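Local atomic coordinates of GTP pyrophosphokinase YjbM (Bacillus subtilis, PDB entry 5DEC), a protein that transfers pyrophosphate from ATP to GTP or GDP to make the stringent-response alarmones (p)ppGpp, working as an allosterically activated homotetramer. Residues I149-L152 and A153-F156; L71-I74 and E75-Q78; D92-I95 and V96-L100. All blocks are in the same frame, centred on the assembly; numbering follows the deposited sequence.

How the contacts relate
Contacts 1 and 3 share a packed interface: Ile149 and Thr151, at the end of strand 139-151, pack on Ile93, Val96 and Lys97 of helix 90-102, with centres about 14 Å apart. Contact 1 is buried and contact 3 half buried. Contact 2 has its centre about 28 Å from those of the other two, in the partly exposed loop from helix 57-66 into strand 81-87. The chemistry follows the position. At the strand-to-helix junction of contact 1, side chains cap backbone groups and a guanidinium is fixed. Contact 3 divides one helix into an apolar face on the sheet and a polar row of Gln94, Lys97 and Glu98. In contact 2 a short backbone turn does most of the work.

Contact 1 of 3, residues I149-L152 and A153-F156; sequences IRTL and AMNF
Met154 lays its thioether across the backbone and side chain of Thr151, and its CE methyl reaches Arg150 CA at 3.6 Å. Thr151 is the N-cap of helix 152-167 and forms a capping box with Met154, at the point where strand 139-151 of the RelA/SpoT synthetase fold turns into the helix. The evidence for the cap is the bond from Met154 N to Thr151 OG1, 3.2 Å long and nearly straight at 165°. With chi1 at 60°, OG1 stands between its own backbone N and carbonyl carbon, turned to the first turn of the helix; the same oxygen is hydrogen-bonded to Asp191 of helix 174-202. In return, Thr151 N makes a weak hydrogen bond to Met154 SD at 3.3 Å. The bend at chi3 of Met154 brings CE against Arg150 CA.

Behind the cap the helix begins regularly, with Asn155 N bonded to Thr151 O and Phe156 N to Leu152 O, both 2.9 Å. Leu152 and Phe156 also pack against Phe156 and Leu152 of a second subunit, so the junction forms part of a tetramer interface.

Asn155, a residue of the allosteric alarmone site, meets Arg150 at about a right angle. The extended arginine chain brings its guanidinium edge to the amide, while Tyr123 is hydrogen-bonded to NH2. A water bridges Asn155 ND2 and Leu152 O, so both ends of the amide are engaged. Arg150 NH1 donates to Asn155 OD1 at 2.9 Å through a noticeably bent bond, in the carbonyl plane and 9° out of the guanidinium plane.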
loop_
_atom_site.group_PDB
_atom_site.type_symbol
_atom_site.label_atom_id
_atom_site.label_comp_id
_atom_site.label_asym_id
_atom_site.label_seq_id
_atom_site.Cartn_x
_atom_site.Cartn_y
_atom_site.Cartn_z
ATOM N N ILE B 149 -3.913 20.976 -8.910
ATOM C CA ILE B 149 -5.292 20.552 -8.738
ATOM C C ILE B 149 -5.962 20.582 -10.132
ATOM O O ILE B 149 -5.888 21.590 -10.819
ATOM C CB ILE B 149 -6.031 21.458 -7.756
ATOM C CG1 ILE B 149 -5.128 21.760 -6.537
ATOM C CG2 ILE B 149 -7.388 20.827 -7.328
ATOM C CD1 ILE B 149 -5.749 22.768 -5.589
ATOM N N ARG B 150 -6.590 19.481 -10.528
ATOM C CA ARG B 150 -7.122 19.326 -11.883
ATOM C C ARG B 150 -8.434 18.596 -11.856
ATOM O O ARG B 150 -8.627 17.740 -11.008
ATOM C CB ARG B 150 -6.160 18.511 -12.761
ATOM C CG ARG B 150 -4.755 19.038 -12.905
ATOM C CD ARG B 150 -3.905 17.998 -13.611
ATOM N NE ARG B 150 -2.633 18.531 -14.072
ATOM C CZ ARG B 150 -1.739 17.825 -14.747
ATOM N NH1 ARG B 150 -1.989 16.555 -15.041
ATOM N NH2 ARG B 150 -0.614 18.393 -15.154
ATOM N N THR B 151 -9.326 18.869 -12.806
ATOM C CA THR B 151 -10.441 17.946 -12.990
ATOM C C THR B 151 -9.912 16.693 -13.657
ATOM O O THR B 151 -8.798 16.689 -14.188
ATOM C CB THR B 151 -11.601 18.522 -13.845
ATOM O OG1 THR B 151 -11.104 18.860 -15.144
ATOM C CG2 THR B 151 -12.196 19.781 -13.200
ATOM N N LEU B 152 -10.714 15.634 -13.620
ATOM C CA LEU B 152 -10.398 14.388 -14.291
ATOM C C LEU B 152 -10.115 14.608 -15.786
ATOM O O LEU B 152 -9.172 14.039 -16.341
ATOM C CB LEU B 152 -11.549 13.388 -14.107
ATOM C CG LEU B 152 -11.832 12.921 -12.664
ATOM C CD1 LEU B 152 -13.155 12.140 -12.539
ATOM C CD2 LEU B 152 -10.676 12.090 -12.147
ATOM N N ALA B 153 -10.949 15.420 -16.429
ATOM C CA ALA B 153 -10.839 15.672 -17.859
ATOM C C ALA B 153 -9.586 16.479 -18.203
ATOM O O ALA B 153 -8.904 16.188 -19.185
ATOM C CB ALA B 153 -12.093 16.388 -18.356
ATOM N N MET B 154 -9.292 17.502 -17.395
ATOM C CA MET B 154 -8.026 18.246 -17.485
ATOM C C MET B 154 -6.824 17.318 -17.335
ATOM O O MET B 154 -5.823 17.446 -18.039
ATOM C CB MET B 154 -7.951 19.304 -16.376
ATOM C CG MET B 154 -8.935 20.438 -16.509
ATOM S SD MET B 154 -9.157 21.337 -14.950
ATOM C CE MET B 154 -7.559 21.788 -14.465
ATOM N N ASN B 155 -6.891 16.433 -16.352
ATOM C CA ASN B 155 -5.773 15.543 -16.099
ATOM C C ASN B 155 -5.575 14.596 -17.286
ATOM O O ASN B 155 -4.450 14.309 -17.700
ATOM C CB ASN B 155 -5.991 14.738 -14.809
ATOM C CG ASN B 155 -4.797 13.859 -14.472
ATOM O OD1 ASN B 155 -3.680 14.351 -14.353
ATOM N ND2 ASN B 155 -5.036 12.572 -14.269
ATOM N N PHE B 156 -6.687 14.111 -17.820
ATOM C CA PHE B 156 -6.623 13.227 -18.989
ATOM C C PHE B 156 -5.937 13.938 -20.163
ATOM O O PHE B 156 -4.974 13.419 -20.754
ATOM C CB PHE B 156 -8.037 12.764 -19.360
ATOM C CG PHE B 156 -8.104 11.907 -20.588
ATOM C CD1 PHE B 156 -7.041 11.088 -20.955
ATOM C CD2 PHE B 156 -9.251 11.883 -21.351
ATOM C CE1 PHE B 156 -7.113 10.306 -22.096
ATOM C CE2 PHE B 156 -9.335 11.082 -22.492
ATOM C CZ PHE B 156 -8.279 10.287 -22.845
HETATM O O HOH W 1 -7.895 11.780 -15.109
#

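Contact 2 of 3, residues L71-I74 and E75-Q78; sequences LHEI and ETMQ
A short 3-10 turn in the loop between helix 57-66 and strand 81-87 brings Thr76 back onto Glu73, just ahead of strand 81-87, which carries the ATP-binding Arg84. Thr76 OG1 donates to Glu73 O at 2.6 Å, approaching 21° out of the carbonyl plane with a C=O...O angle of 133°. Its chi1 of -37° puts OG1 beside its own backbone N and within reach of the carbonyl three residues back, while CG2 is carried the other way. The hydroxyl also lies against the side chain of Glu73, with OG1 3.5 Å from Glu73 CB.

The evidence for the 3-10 winding is a backbone bond: Met77 N donates to Ile74 O at 2.7 Å, three residues back. The N-H points well at the oxygen, but the donor stands above the carbonyl plane and not on a lone pair. Thr76 N to Glu73 O has the same spacing but is less certain, because Thr76 N is too close to a neighbour in the model.

Glu73 bends at chi2, which places OE1 over the centre of the His72 ring, 3.1 Å above its plane. Ile74 packs on Trp13 and Phe16 of helix 11-38, and Met77 packs on Ile60, Lys63 and Ala64 of helix 57-66. The turn therefore lies between two helices, with Glu75 and Thr76 at the surface.

Lys63 belongs to the ATP site and Asp79, close to the Met77 side chain, binds magnesium. The geometry is that of a 3-10 turn in the loop leading into the nucleotide and metal site of a RelA/SpoT synthetase.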
loop_
_atom_site.group_PDB
_atom_site.type_symbol
_atom_site.label_atom_id
_atom_site.label_comp_id
_atom_site.label_asym_id
_atom_site.label_seq_id
_atom_site.Cartn_x
_atom_site.Cartn_y
_atom_site.Cartn_z
ATOM N N LEU B 71 23.919 23.401 -11.074
ATOM C CA LEU B 71 23.624 22.260 -10.239
ATOM C C LEU B 71 23.726 22.501 -8.733
ATOM O O LEU B 71 23.311 21.651 -7.948
ATOM C CB LEU B 71 24.535 21.096 -10.686
ATOM C CG LEU B 71 24.356 20.699 -12.179
ATOM C CD1 LEU B 71 24.968 21.656 -13.253
ATOM C CD2 LEU B 71 24.779 19.244 -12.434
ATOM N N HIS B 72 24.275 23.639 -8.320
ATOM C CA HIS B 72 24.289 23.957 -6.890
ATOM C C HIS B 72 23.024 24.649 -6.346
ATOM O O HIS B 72 22.883 24.778 -5.124
ATOM C CB HIS B 72 25.519 24.810 -6.545
ATOM C CG HIS B 72 25.621 26.084 -7.327
ATOM N ND1 HIS B 72 25.440 27.325 -6.748
ATOM C CD2 HIS B 72 25.910 26.316 -8.626
ATOM C CE1 HIS B 72 25.594 28.260 -7.664
ATOM N NE2 HIS B 72 25.881 27.679 -8.816
ATOM N N GLU B 73 22.122 25.119 -7.214
ATOM C CA GLU B 73 20.879 25.722 -6.703
ATOM C C GLU B 73 19.657 24.939 -7.210
ATOM O O GLU B 73 18.557 25.494 -7.299
ATOM C CB GLU B 73 20.738 27.228 -7.036
ATOM C CG GLU B 73 20.430 27.596 -8.477
ATOM C CD GLU B 73 21.582 27.441 -9.382
ATOM O OE1 GLU B 73 22.713 27.157 -8.924
ATOM O OE2 GLU B 73 21.297 27.534 -10.578
ATOM N N ILE B 74 19.842 23.666 -7.568
ATOM C CA ILE B 74 18.726 22.866 -8.080
ATOM C C ILE B 74 17.661 22.822 -6.991
ATOM O O ILE B 74 16.475 22.705 -7.274
ATOM C CB ILE B 74 19.135 21.437 -8.499
ATOM C CG1 ILE B 74 19.737 20.689 -7.312
ATOM C CG2 ILE B 74 20.124 21.471 -9.665
ATOM C CD1 ILE B 74 20.388 19.387 -7.671
ATOM N N GLU B 75 18.095 22.985 -5.748
ATOM C CA GLU B 75 17.220 22.922 -4.595
ATOM C C GLU B 75 16.187 24.052 -4.645
ATOM O O GLU B 75 15.278 24.106 -3.819
ATOM C CB GLU B 75 18.049 23.035 -3.321
ATOM C CG GLU B 75 19.531 22.754 -3.551
ATOM C CD GLU B 75 20.298 22.514 -2.271
ATOM O OE1 GLU B 75 20.110 23.289 -1.308
ATOM O OE2 GLU B 75 21.090 21.549 -2.231
ATOM N N THR B 76 16.340 24.951 -5.615
ATOM C CA THR B 76 15.407 26.052 -5.834
ATOM C C THR B 76 14.250 25.604 -6.707
ATOM O O THR B 76 13.215 26.266 -6.769
ATOM C CB THR B 76 16.097 27.264 -6.508
ATOM O OG1 THR B 76 17.426 27.410 -5.991
ATOM C CG2 THR B 76 15.315 28.544 -6.265
ATOM N N MET B 77 14.447 24.485 -7.399
ATOM C CA MET B 77 13.420 23.920 -8.267
ATOM C C MET B 77 12.181 23.573 -7.445
ATOM O O MET B 77 12.265 22.904 -6.410
ATOM C CB MET B 77 13.955 22.685 -9.002
ATOM C CG MET B 77 13.187 22.303 -10.254
ATOM S SD MET B 77 14.018 21.014 -11.216
ATOM C CE MET B 77 15.588 21.828 -11.553
ATOM N N GLN B 78 11.034 24.047 -7.911
ATOM C CA GLN B 78 9.808 23.966 -7.136
ATOM C C GLN B 78 9.073 22.641 -7.286
ATOM O O GLN B 78 8.158 22.354 -6.517
ATOM C CB GLN B 78 8.869 25.092 -7.538
ATOM C CG GLN B 78 9.357 26.460 -7.150
ATOM C CD GLN B 78 8.364 27.525 -7.537
ATOM O OE1 GLN B 78 7.622 27.369 -8.513
ATOM N NE2 GLN B 78 8.338 28.616 -6.780
#

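Contact 3 of 3, residues D92-I95 and V96-L100; sequences DIQI and VKEML
Gln94 NE2 donates to Glu98 OE2 at 2.9 Å, and at the other end of the same amide Gln94 OE1 accepts from Lys97 NZ at 3.1 Å. The first bond is nearly straight, 172°, and leaves in the plane of the amide, but it meets the carboxylate from above, 46° out of its plane. The two flat groups stand nearly perpendicular. The lysine ammonium comes in somewhat tilted from the amide carbonyl plane. Gln94 starts with CG anti to its N (chi1 -177°) and bends at chi2, which swings the amide forward along the helix to lie between partners three and four residues on. Replacing Gln94 by alanine removes the amide, and Lys97 NZ and Glu98 OE2 would probably lose the partner that links them, their charged ends becoming freer to turn.

The backbone beneath is regular alpha-helix: Lys97 N to Ile93 O at 2.9 Å and Met99 N to Ile95 O at 3.0 Å are two of its i to i+4 bonds. The bend at chi3 of Met99 sets its CE 4.2 Å from Ile95 CG2, and Met99 also packs on Val137 of a third subunit.

Asp92, near the start of the helix, is salt-bridged to Arg198. Ile93, Val96 and Leu100 face the sheet, the first two on Ile149, and the aliphatic stem of Lys97 also touches it. Helix 90-102 is thus amphipathic, with a polar i, i+3, i+4 row above an apolar sheet-facing side, as in an alpha/beta layer of the nucleotidyltransferase-like RelA/SpoT fold.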
loop_
_atom_site.group_PDB
_atom_site.type_symbol
_atom_site.label_atom_id
_atom_site.label_comp_id
_atom_site.label_asym_id
_atom_site.label_seq_id
_atom_site.Cartn_x
_atom_site.Cartn_y
_atom_site.Cartn_z
ATOM N N ASP B 92 -15.050 21.945 -7.451
ATOM C CA ASP B 92 -14.301 21.237 -6.423
ATOM C C ASP B 92 -12.912 21.819 -6.254
ATOM O O ASP B 92 -12.327 21.714 -5.181
ATOM C CB ASP B 92 -14.190 19.749 -6.741
ATOM C CG ASP B 92 -15.496 19.028 -6.572
ATOM O OD1 ASP B 92 -16.309 19.504 -5.749
ATOM O OD2 ASP B 92 -15.697 17.984 -7.241
ATOM N N ILE B 93 -12.375 22.414 -7.315
ATOM C CA ILE B 93 -11.006 22.913 -7.276
ATOM C C ILE B 93 -10.856 24.068 -6.277
ATOM O O ILE B 93 -9.937 24.077 -5.473
ATOM C CB ILE B 93 -10.541 23.329 -8.672
ATOM C CG1 ILE B 93 -10.450 22.078 -9.542
ATOM C CG2 ILE B 93 -9.175 24.006 -8.624
ATOM C CD1 ILE B 93 -10.160 22.358 -10.973
ATOM N N GLN B 94 -11.800 25.002 -6.291
ATOM C CA GLN B 94 -11.771 26.119 -5.359
ATOM C C GLN B 94 -11.902 25.611 -3.925
ATOM O O GLN B 94 -11.275 26.148 -3.019
ATOM C CB GLN B 94 -12.885 27.125 -5.691
ATOM C CG GLN B 94 -12.893 28.368 -4.803
ATOM C CD GLN B 94 -11.614 29.182 -4.906
ATOM O OE1 GLN B 94 -10.966 29.223 -5.954
ATOM N NE2 GLN B 94 -11.237 29.828 -3.805
ATOM N N ILE B 95 -12.709 24.571 -3.728
ATOM C CA ILE B 95 -12.889 23.983 -2.411
ATOM C C ILE B 95 -11.584 23.377 -1.896
ATOM O O ILE B 95 -11.179 23.646 -0.767
ATOM C CB ILE B 95 -14.000 22.906 -2.435
ATOM C CG1 ILE B 95 -15.365 23.574 -2.666
ATOM C CG2 ILE B 95 -14.016 22.116 -1.138
ATOM C CD1 ILE B 95 -16.505 22.606 -2.837
ATOM N N VAL B 96 -10.888 22.626 -2.747
ATOM C CA VAL B 96 -9.627 22.009 -2.347
ATOM C C VAL B 96 -8.579 23.084 -2.072
ATOM O O VAL B 96 -7.842 23.017 -1.069
ATOM C CB VAL B 96 -9.100 21.013 -3.420
ATOM C CG1 VAL B 96 -7.712 20.512 -3.055
ATOM C CG2 VAL B 96 -10.067 19.843 -3.587
ATOM N N LYS B 97 -8.527 24.079 -2.944
ATOM C CA LYS B 97 -7.629 25.216 -2.760
ATOM C C LYS B 97 -7.788 25.828 -1.374
ATOM O O LYS B 97 -6.808 26.097 -0.677
ATOM C CB LYS B 97 -7.907 26.299 -3.800
ATOM C CG LYS B 97 -7.273 26.101 -5.154
ATOM C CD LYS B 97 -7.725 27.204 -6.117
ATOM C CE LYS B 97 -7.532 28.586 -5.512
ATOM N NZ LYS B 97 -7.962 29.667 -6.450
ATOM N N GLU B 98 -9.034 26.078 -0.993
ATOM C CA GLU B 98 -9.302 26.697 0.296
ATOM C C GLU B 98 -8.934 25.791 1.446
ATOM O O GLU B 98 -8.435 26.266 2.472
ATOM C CB GLU B 98 -10.765 27.135 0.368
ATOM C CG GLU B 98 -10.979 28.353 -0.498
ATOM C CD GLU B 98 -12.437 28.746 -0.665
ATOM O OE1 GLU B 98 -13.323 28.007 -0.177
ATOM O OE2 GLU B 98 -12.685 29.814 -1.270
ATOM N N MET B 99 -9.162 24.490 1.293
ATOM C CA MET B 99 -8.693 23.559 2.302
ATOM C C MET B 99 -7.178 23.642 2.458
ATOM O O MET B 99 -6.672 23.666 3.588
ATOM C CB MET B 99 -9.093 22.107 1.952
ATOM C CG MET B 99 -10.573 21.851 2.144
ATOM S SD MET B 99 -11.028 20.129 1.867
ATOM C CE MET B 99 -10.664 19.919 0.139
ATOM N N LEU B 100 -6.452 23.689 1.341
ATOM C CA LEU B 100 -4.986 23.674 1.412
ATOM C C LEU B 100 -4.462 24.961 2.051
ATOM O O LEU B 100 -3.508 24.937 2.825
ATOM C CB LEU B 100 -4.365 23.489 0.023
ATOM C CG LEU B 100 -4.675 22.133 -0.652
ATOM C CD1 LEU B 100 -4.043 22.046 -2.013
ATOM C CD2 LEU B 100 -4.156 20.999 0.190
#